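Long-range contacts in hypothetical membrane spanning protein (PDB 4RCK), which is of unknown function but binds magnesium through the BatA-type von Willebrand factor A domain of a membrane-spanning protein: residues Asp26-Met31 and Gln102-Gly107; Ile156-Ile161 and Gly197-Ala202; Gly164-Arg169 and Val177-Asp182. All blocks are in the same frame, centred on the assembly; numbering follows the deposited sequence.

Interaction 1. Residues Asp26-Met31 and Gln102-Gly107; sequences DLSGSM and QRTAIG. With MG (magnesium ion), chain C.
Where the loop leaving strand 19-26 passes the loop before helix 106-118, the CA atoms of Gly29 and Gln102 come within 4.6 Å, though no hydrogen bond joins the segments. Asp26-Ser30 reads DLSGS, the DxSxS signature of the metal ion-dependent adhesion site (MIDAS) of von Willebrand factor A domains; Thr104 probably takes the place of the threonine of the second MIDAS loop. Ser28 and Ser30 both bind the magnesium ion through OG, Ser30 OG at 2.2 Å. From the second shell Asp26 OD1 accepts two bonds: that from Ser28 N (2.8 Å), an Asx turn, fixes the backbone; that from Ser28 OG, on the syn side but tilted 29° out of the carboxylate plane, holds the hydroxyl together with the magnesium. Asp132 of the second subunit, itself a magnesium-binding residue, hydrogen-bonds Ser30 OG, so two chains build the site.

Gly29, lacking a side chain, lets the Gln102 amide lie against its backbone, Gln102 OE1 being 3.7 Å from Gly29 CA. Thr104 turns its methyl inward: its side chain crosses that of Asp26 at about a right angle, CG2 against Asp26 OD2, while Thr104 OG1 stays 5.0 Å from the magnesium, not touching it.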
loop_
_atom_site.group_PDB
_atom_site.type_symbol
_atom_site.label_atom_id
_atom_site.label_comp_id
_atom_site.label_asym_id
_atom_site.label_seq_id
_atom_site.Cartn_x
_atom_site.Cartn_y
_atom_site.Cartn_z
ATOM N N ASP A 26 3.306 -21.029 12.557
ATOM C CA ASP A 26 2.885 -22.045 13.516
ATOM C C ASP A 26 3.313 -21.694 14.938
ATOM O O ASP A 26 4.501 -21.510 15.203
ATOM C CB ASP A 26 3.479 -23.399 13.109
ATOM C CG ASP A 26 2.815 -24.575 13.799
ATOM O OD1 ASP A 26 2.392 -24.446 14.966
ATOM O OD2 ASP A 26 2.726 -25.645 13.162
ATOM N N LEU A 27 2.350 -21.620 15.853
ATOM C CA LEU A 27 2.656 -21.319 17.251
ATOM C C LEU A 27 2.296 -22.474 18.190
ATOM O O LEU A 27 2.283 -22.308 19.414
ATOM C CB LEU A 27 1.929 -20.050 17.701
ATOM C CG LEU A 27 2.558 -18.704 17.338
ATOM C CD1 LEU A 27 1.902 -17.584 18.132
ATOM C CD2 LEU A 27 4.065 -18.715 17.570
ATOM N N SER A 28 2.015 -23.642 17.616
ATOM C CA SER A 28 1.622 -24.813 18.400
ATOM C C SER A 28 2.702 -25.190 19.398
ATOM O O SER A 28 3.877 -24.888 19.196
ATOM C CB SER A 28 1.320 -26.007 17.493
ATOM O OG SER A 28 2.508 -26.573 16.970
ATOM N N GLY A 29 2.292 -25.863 20.468
ATOM C CA GLY A 29 3.184 -26.191 21.566
ATOM C C GLY A 29 4.425 -26.971 21.171
ATOM O O GLY A 29 5.426 -26.949 21.888
ATOM N N SER A 30 4.364 -27.654 20.029
ATOM C CA SER A 30 5.497 -28.429 19.524
ATOM C C SER A 30 6.642 -27.530 19.053
ATOM O O SER A 30 7.765 -27.996 18.838
ATOM C CB SER A 30 5.047 -29.357 18.387
ATOM O OG SER A 30 4.173 -28.703 17.479
HETATM N N MSE A 31 6.351 -26.239 18.907
HETATM C CA MSE A 31 7.348 -25.260 18.485
HETATM C C MSE A 31 8.342 -24.938 19.595
HETATM O O MSE A 31 9.323 -24.230 19.366
HETATM C CB MSE A 31 6.671 -23.967 18.022
HETATM C CG MSE A 31 5.913 -24.076 16.711
HETATM SE SE MSE A 31 7.093 -24.224 15.167
HETATM C CE MSE A 31 8.057 -22.537 15.364
ATOM N N GLN A 102 -1.785 -27.213 21.452
ATOM C CA GLN A 102 -0.932 -28.198 20.796
ATOM C C GLN A 102 -1.250 -28.371 19.317
ATOM O O GLN A 102 -0.363 -28.625 18.502
ATOM C CB GLN A 102 -1.060 -29.548 21.504
ATOM C CG GLN A 102 -0.594 -29.525 22.943
ATOM C CD GLN A 102 0.844 -29.071 23.066
ATOM O OE1 GLN A 102 1.718 -29.536 22.333
ATOM N NE2 GLN A 102 1.097 -28.148 23.985
ATOM N N ARG A 103 -2.525 -28.235 18.982
ATOM C CA ARG A 103 -3.015 -28.572 17.653
ATOM C C ARG A 103 -2.741 -27.459 16.638
ATOM O O ARG A 103 -2.539 -26.315 17.027
ATOM C CB ARG A 103 -4.512 -28.886 17.732
ATOM C CG ARG A 103 -4.860 -29.935 18.787
ATOM C CD ARG A 103 -6.325 -30.353 18.716
ATOM N NE ARG A 103 -6.534 -31.484 17.814
ATOM C CZ ARG A 103 -6.678 -32.744 18.214
ATOM N NH1 ARG A 103 -6.640 -33.040 19.506
ATOM N NH2 ARG A 103 -6.861 -33.709 17.324
ATOM N N THR A 104 -2.713 -27.795 15.345
ATOM C CA THR A 104 -2.485 -26.787 14.302
ATOM C C THR A 104 -3.615 -26.676 13.283
ATOM O O THR A 104 -4.129 -27.674 12.781
ATOM C CB THR A 104 -1.181 -27.048 13.501
ATOM O OG1 THR A 104 -1.207 -28.360 12.924
ATOM C CG2 THR A 104 0.037 -26.904 14.384
ATOM N N ALA A 105 -3.977 -25.433 12.983
ATOM C CA ALA A 105 -4.937 -25.122 11.935
ATOM C C ALA A 105 -4.232 -24.535 10.723
ATOM O O ALA A 105 -4.009 -23.329 10.654
ATOM C CB ALA A 105 -5.993 -24.156 12.455
ATOM N N ILE A 106 -3.881 -25.389 9.770
ATOM C CA ILE A 106 -3.177 -24.927 8.582
ATOM C C ILE A 106 -4.160 -24.319 7.586
ATOM O O ILE A 106 -3.882 -23.281 6.984
ATOM C CB ILE A 106 -2.389 -26.063 7.909
ATOM C CG1 ILE A 106 -1.440 -26.711 8.915
ATOM C CG2 ILE A 106 -1.606 -25.536 6.721
ATOM C CD1 ILE A 106 -0.529 -27.763 8.316
ATOM N N GLY A 107 -5.312 -24.962 7.427
ATOM C CA GLY A 107 -6.355 -24.453 6.556
ATOM C C GLY A 107 -6.852 -23.096 7.013
ATOM O O GLY A 107 -6.929 -22.155 6.223
HETATM MG MG MG C . 2.363 -29.037 16.314
#

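Interaction 2. Residues Ile156-Ile161 and Gly197-Ala202; sequences IYTVGI and GQYFRA
Two first torsions bring Tyr199 and Thr158 together: Tyr199 sends CG away from its backbone N (chi1 164°), laying the ring along the neighbouring strand, while Thr158 holds OG1 between its own N and carbonyl carbon (chi1 65°). The two side chains cross at about a right angle, with Thr158 OG1 in the plane of the phenol, at its edge, 3.1 Å from Tyr199 CD1. The ring then runs on beside Gly160, where the absence of a side chain lets Tyr199 OH come 3.6 Å from Gly160 CA. Both polar groups are satisfied elsewhere: Thr158 OG1 bonds Leu188 O, and Tyr199 OH bonds Glu185.

The backbones to which they belong run parallel, their directions 21° apart. Gln198 O receives Thr158 N (3.0 Å), Thr158 O receives Phe200 N (2.8 Å), and the pattern continues with Gly160 N to Phe200 O and Ala202 N to Gly160 O (2.7 Å). Arg201 folds its chain back so that CD passes Gly160 O, and its NH1 reaches Gly162 O.

The opposite face is apolar. Val159, Ile161 and Ala202 suit it as compact aliphatic residues, and near the start of the strands Tyr157 CD1 approaches the edge of the Phe200 ring, 4.2 Å from CE2. The hydroxyl of Tyr157 is satisfied by Glu219. Helix 205-218 covers Phe200 and Ala202, whereas helix 185-195 covers Thr158 and Tyr199. Two parallel neighbours joined through a helix form a beta-alpha-beta crossover, here with a hairpin inserted before the helix; sheet and flanking helices belong to the alpha-beta-alpha sandwich of the von Willebrand factor A fold.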
loop_
_atom_site.group_PDB
_atom_site.type_symbol
_atom_site.label_atom_id
_atom_site.label_comp_id
_atom_site.label_asym_id
_atom_site.label_seq_id
_atom_site.Cartn_x
_atom_site.Cartn_y
_atom_site.Cartn_z
ATOM N N ILE A 156 -14.483 12.964 -5.858
ATOM C CA ILE A 156 -13.560 14.004 -6.305
ATOM C C ILE A 156 -13.810 15.345 -5.606
ATOM O O ILE A 156 -14.911 15.902 -5.641
ATOM C CB ILE A 156 -13.607 14.187 -7.856
ATOM C CG1 ILE A 156 -13.453 15.654 -8.266
ATOM C CG2 ILE A 156 -14.864 13.605 -8.444
ATOM C CD1 ILE A 156 -12.031 16.088 -8.427
ATOM N N TYR A 157 -12.765 15.830 -4.940
ATOM C CA TYR A 157 -12.761 17.145 -4.318
ATOM C C TYR A 157 -12.217 18.176 -5.299
ATOM O O TYR A 157 -11.205 17.937 -5.960
ATOM C CB TYR A 157 -11.915 17.146 -3.042
ATOM C CG TYR A 157 -12.440 16.258 -1.935
ATOM C CD1 TYR A 157 -13.455 16.694 -1.096
ATOM C CD2 TYR A 157 -11.906 14.995 -1.717
ATOM C CE1 TYR A 157 -13.935 15.893 -0.078
ATOM C CE2 TYR A 157 -12.379 14.186 -0.700
ATOM C CZ TYR A 157 -13.394 14.640 0.117
ATOM O OH TYR A 157 -13.870 13.841 1.132
ATOM N N THR A 158 -12.880 19.322 -5.388
ATOM C CA THR A 158 -12.464 20.364 -6.317
ATOM C C THR A 158 -11.965 21.601 -5.573
ATOM O O THR A 158 -12.531 21.995 -4.555
ATOM C CB THR A 158 -13.614 20.755 -7.262
ATOM O OG1 THR A 158 -14.672 21.354 -6.506
ATOM C CG2 THR A 158 -14.150 19.526 -7.980
ATOM N N VAL A 159 -10.895 22.205 -6.082
ATOM C CA VAL A 159 -10.303 23.380 -5.447
ATOM C C VAL A 159 -10.143 24.537 -6.428
ATOM O O VAL A 159 -9.319 24.478 -7.340
ATOM C CB VAL A 159 -8.921 23.059 -4.836
ATOM C CG1 VAL A 159 -8.371 24.269 -4.099
ATOM C CG2 VAL A 159 -9.012 21.860 -3.904
ATOM N N GLY A 160 -10.935 25.588 -6.242
ATOM C CA GLY A 160 -10.787 26.792 -7.039
ATOM C C GLY A 160 -9.661 27.635 -6.475
ATOM O O GLY A 160 -9.556 27.793 -5.258
ATOM N N ILE A 161 -8.817 28.176 -7.348
ATOM C CA ILE A 161 -7.642 28.909 -6.890
ATOM C C ILE A 161 -7.473 30.251 -7.611
ATOM O O ILE A 161 -7.448 30.324 -8.842
ATOM C CB ILE A 161 -6.364 28.047 -7.047
ATOM C CG1 ILE A 161 -5.142 28.793 -6.508
ATOM C CG2 ILE A 161 -6.163 27.599 -8.490
ATOM C CD1 ILE A 161 -3.899 27.939 -6.426
ATOM N N GLY A 197 -17.911 14.719 -3.130
ATOM C CA GLY A 197 -16.814 15.479 -2.561
ATOM C C GLY A 197 -17.255 16.869 -2.148
ATOM O O GLY A 197 -18.449 17.149 -2.047
ATOM N N GLN A 198 -16.285 17.742 -1.906
ATOM C CA GLN A 198 -16.561 19.130 -1.559
ATOM C C GLN A 198 -15.792 20.068 -2.478
ATOM O O GLN A 198 -14.793 19.676 -3.080
ATOM C CB GLN A 198 -16.194 19.409 -0.100
ATOM C CG GLN A 198 -17.033 18.647 0.910
ATOM C CD GLN A 198 -18.477 19.104 0.929
ATOM O OE1 GLN A 198 -19.398 18.289 0.901
ATOM N NE2 GLN A 198 -18.683 20.416 0.980
ATOM N N TYR A 199 -16.266 21.303 -2.594
ATOM C CA TYR A 199 -15.537 22.319 -3.341
ATOM C C TYR A 199 -14.934 23.356 -2.404
ATOM O O TYR A 199 -15.587 23.818 -1.469
ATOM C CB TYR A 199 -16.438 23.013 -4.363
ATOM C CG TYR A 199 -15.839 24.308 -4.859
ATOM C CD1 TYR A 199 -14.752 24.303 -5.724
ATOM C CD2 TYR A 199 -16.342 25.534 -4.445
ATOM C CE1 TYR A 199 -14.191 25.481 -6.171
ATOM C CE2 TYR A 199 -15.787 26.718 -4.888
ATOM C CZ TYR A 199 -14.712 26.687 -5.751
ATOM O OH TYR A 199 -14.154 27.861 -6.197
ATOM N N PHE A 200 -13.687 23.727 -2.670
ATOM C CA PHE A 200 -13.001 24.725 -1.865
ATOM C C PHE A 200 -12.443 25.846 -2.736
ATOM O O PHE A 200 -11.971 25.604 -3.844
ATOM C CB PHE A 200 -11.875 24.078 -1.060
ATOM C CG PHE A 200 -12.323 22.944 -0.187
ATOM C CD1 PHE A 200 -12.729 23.175 1.115
ATOM C CD2 PHE A 200 -12.326 21.644 -0.665
ATOM C CE1 PHE A 200 -13.137 22.132 1.924
ATOM C CE2 PHE A 200 -12.734 20.598 0.137
ATOM C CZ PHE A 200 -13.140 20.841 1.433
ATOM N N ARG A 201 -12.499 27.073 -2.228
ATOM C CA ARG A 201 -11.933 28.221 -2.928
ATOM C C ARG A 201 -10.760 28.798 -2.145
ATOM O O ARG A 201 -10.920 29.240 -1.007
ATOM C CB ARG A 201 -13.001 29.295 -3.158
ATOM C CG ARG A 201 -12.450 30.647 -3.593
ATOM C CD ARG A 201 -11.969 30.636 -5.037
ATOM N NE ARG A 201 -11.324 31.896 -5.401
ATOM C CZ ARG A 201 -11.979 32.993 -5.770
ATOM N NH1 ARG A 201 -11.308 34.092 -6.083
ATOM N NH2 ARG A 201 -13.305 32.993 -5.823
ATOM N N ALA A 202 -9.578 28.784 -2.755
ATOM C CA ALA A 202 -8.375 29.305 -2.114
ATOM C C ALA A 202 -8.024 30.683 -2.657
ATOM O O ALA A 202 -7.654 30.820 -3.824
ATOM C CB ALA A 202 -7.208 28.351 -2.311
#

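Interaction 3. Residues Gly164-Arg169 and Val177-Asp182; sequences GEMQVR and VNTARD
Met166 and Val177 project from the same face of a two-stranded antiparallel hairpin, while Glu165 and Asn178 project from the other. Met166 and Val177 form a hydrogen-bonded pair: Val177 N gives to Met166 O at 2.8 Å, while the return bond from Met166 N to Val177 O is bent, and its very short length is doubtful at this resolution. The contacts on their face are apolar. Val168 CG1 lies 4.3 Å from Val177 CG2, and the long chain of Met166 bends at its last torsion (chi3 64°), carrying CE to 4.3 Å from Thr179 CG2. Beta-branched valines suit an extended backbone, and flexible Met166 (selenomethionine) spreads along the strip.

Glu165 and Asn178 form the non-hydrogen-bonded pair on the second face. The glutamate chain extends outward, in keeping with its exposed position, whereas Asn178, with CG anti to its backbone N, turns OD1 toward the Gly164-Glu165 peptide, without a hydrogen bond to Glu165 N.

At the base of the hairpin Thr179 holds Gly164 twice. Its N donates to Gly164 O at 3.0 Å from well above the carbonyl plane, and its OG1 accepts from Gly164 N at 3.1 Å. At Gly164, phi 88° with psi -147° would press a CB against the preceding carbonyl O, so the position calls for glycine. Asp35 of the second subunit also bonds Thr179 OG1.

The hairpin follows strand 154-161 and leads on toward helix 185-195, projecting from the end of the parallel sheet. There the second subunit meets it, with Phe43 against Met166 and Arg46 bonded to Thr179 O.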
loop_
_atom_site.group_PDB
_atom_site.type_symbol
_atom_site.label_atom_id
_atom_site.label_comp_id
_atom_site.label_asym_id
_atom_site.label_seq_id
_atom_site.Cartn_x
_atom_site.Cartn_y
_atom_site.Cartn_z
ATOM N N GLY A 164 -9.133 36.783 -6.675
ATOM C CA GLY A 164 -10.332 37.558 -6.933
ATOM C C GLY A 164 -9.977 39.030 -7.009
ATOM O O GLY A 164 -8.882 39.381 -7.451
ATOM N N GLU A 165 -10.893 39.891 -6.576
ATOM C CA GLU A 165 -10.660 41.332 -6.602
ATOM C C GLU A 165 -9.452 41.706 -5.747
ATOM O O GLU A 165 -9.360 41.326 -4.580
ATOM C CB GLU A 165 -11.902 42.093 -6.128
ATOM C CG GLU A 165 -12.382 43.150 -7.112
ATOM C CD GLU A 165 -13.508 44.005 -6.561
ATOM O OE1 GLU A 165 -14.122 43.610 -5.548
ATOM O OE2 GLU A 165 -13.776 45.079 -7.141
HETATM N N MSE A 166 -8.526 42.452 -6.341
HETATM C CA MSE A 166 -7.273 42.795 -5.680
HETATM C C MSE A 166 -6.845 44.219 -6.022
HETATM O O MSE A 166 -6.771 44.588 -7.195
HETATM C CB MSE A 166 -6.176 41.801 -6.080
HETATM C CG MSE A 166 -5.274 41.356 -4.940
HETATM SE SE MSE A 166 -4.062 39.915 -5.461
HETATM C CE MSE A 166 -3.009 40.861 -6.802
ATOM N N GLN A 167 -6.578 45.017 -4.993
ATOM C CA GLN A 167 -6.046 46.365 -5.176
ATOM C C GLN A 167 -4.547 46.290 -5.416
ATOM O O GLN A 167 -3.823 45.624 -4.675
ATOM C CB GLN A 167 -6.357 47.245 -3.962
ATOM C CG GLN A 167 -5.356 48.374 -3.708
ATOM C CD GLN A 167 -5.520 49.550 -4.654
ATOM O OE1 GLN A 167 -4.931 49.582 -5.734
ATOM N NE2 GLN A 167 -6.317 50.532 -4.245
ATOM N N VAL A 168 -4.081 46.972 -6.454
ATOM C CA VAL A 168 -2.683 46.886 -6.839
ATOM C C VAL A 168 -2.146 48.255 -7.247
ATOM O O VAL A 168 -2.882 49.103 -7.757
ATOM C CB VAL A 168 -2.490 45.856 -7.988
ATOM C CG1 VAL A 168 -2.073 46.534 -9.290
ATOM C CG2 VAL A 168 -1.486 44.784 -7.584
ATOM N N ARG A 169 -0.861 48.470 -6.985
ATOM C CA ARG A 169 -0.186 49.689 -7.396
ATOM C C ARG A 169 0.541 49.474 -8.708
ATOM O O ARG A 169 1.672 48.982 -8.719
ATOM C CB ARG A 169 0.810 50.135 -6.332
ATOM C CG ARG A 169 1.342 51.537 -6.524
ATOM C CD ARG A 169 0.796 52.431 -5.437
ATOM N NE ARG A 169 0.890 51.757 -4.149
ATOM C CZ ARG A 169 0.913 52.379 -2.978
ATOM N NH1 ARG A 169 1.003 51.678 -1.855
ATOM N NH2 ARG A 169 0.851 53.702 -2.925
ATOM N N VAL A 177 -7.659 44.849 -9.832
ATOM C CA VAL A 177 -7.606 43.657 -10.667
ATOM C C VAL A 177 -8.394 42.515 -10.035
ATOM O O VAL A 177 -8.222 42.215 -8.855
ATOM C CB VAL A 177 -6.150 43.196 -10.899
ATOM C CG1 VAL A 177 -6.093 42.128 -11.978
ATOM C CG2 VAL A 177 -5.269 44.380 -11.267
ATOM N N ASN A 178 -9.275 41.898 -10.817
ATOM C CA ASN A 178 -9.908 40.648 -10.411
ATOM C C ASN A 178 -9.192 39.496 -11.101
ATOM O O ASN A 178 -9.388 39.256 -12.293
ATOM C CB ASN A 178 -11.402 40.641 -10.743
ATOM C CG ASN A 178 -12.099 39.373 -10.276
ATOM O OD1 ASN A 178 -12.253 39.142 -9.076
ATOM N ND2 ASN A 178 -12.531 38.551 -11.225
ATOM N N THR A 179 -8.363 38.789 -10.340
ATOM C CA THR A 179 -7.400 37.853 -10.909
ATOM C C THR A 179 -7.973 36.496 -11.316
ATOM O O THR A 179 -7.309 35.724 -12.010
ATOM C CB THR A 179 -6.255 37.606 -9.927
ATOM O OG1 THR A 179 -6.778 37.053 -8.714
ATOM C CG2 THR A 179 -5.539 38.909 -9.609
ATOM N N ALA A 180 -9.199 36.210 -10.892
ATOM C CA ALA A 180 -9.841 34.953 -11.251
ATOM C C ALA A 180 -11.212 35.188 -11.867
ATOM O O ALA A 180 -12.227 34.750 -11.327
ATOM C CB ALA A 180 -9.955 34.044 -10.035
ATOM N N ARG A 181 -11.234 35.879 -12.999
ATOM C CA ARG A 181 -12.466 36.082 -13.744
ATOM C C ARG A 181 -12.891 34.769 -14.376
ATOM O O ARG A 181 -14.077 34.436 -14.426
ATOM C CB ARG A 181 -12.275 37.149 -14.822
ATOM C CG ARG A 181 -10.981 37.924 -14.676
ATOM C CD ARG A 181 -10.159 37.917 -15.955
ATOM N NE ARG A 181 -8.728 37.986 -15.669
ATOM C CZ ARG A 181 -8.089 39.091 -15.301
ATOM N NH1 ARG A 181 -8.753 40.227 -15.168
ATOM N NH2 ARG A 181 -6.784 39.060 -15.062
ATOM N N ASP A 182 -11.897 34.023 -14.843
ATOM C CA ASP A 182 -12.123 32.808 -15.609
ATOM C C ASP A 182 -12.695 31.680 -14.757
ATOM O O ASP A 182 -13.530 30.908 -15.235
ATOM C CB ASP A 182 -10.815 32.358 -16.260
ATOM C CG ASP A 182 -11.030 31.692 -17.601
ATOM O OD1 ASP A 182 -11.938 32.128 -18.337
ATOM O OD2 ASP A 182 -10.292 30.736 -17.916
#

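Overall arrangement
From the N terminus, interaction 1 comes first: it closes the long excursion through helix 46-60, strands 65-71 and 75-82 and helix 85-93, bringing the loop after strand 19-26 to the start of helix 106-118. Interaction 2 opens only afterwards, joining strand 154-161 to strand 199-202, and interaction 3 closes a short hairpin within that second excursion. Interactions 2 and 3 touch through Arg201, whose NH1 packs near Gly164 and Ala180. Interaction 1 lies on the opposite side of the chain's centre, about 37 Å from interaction 2 at the nearest atoms. All three meet the second subunit, consistent with domain exchange between the two copies.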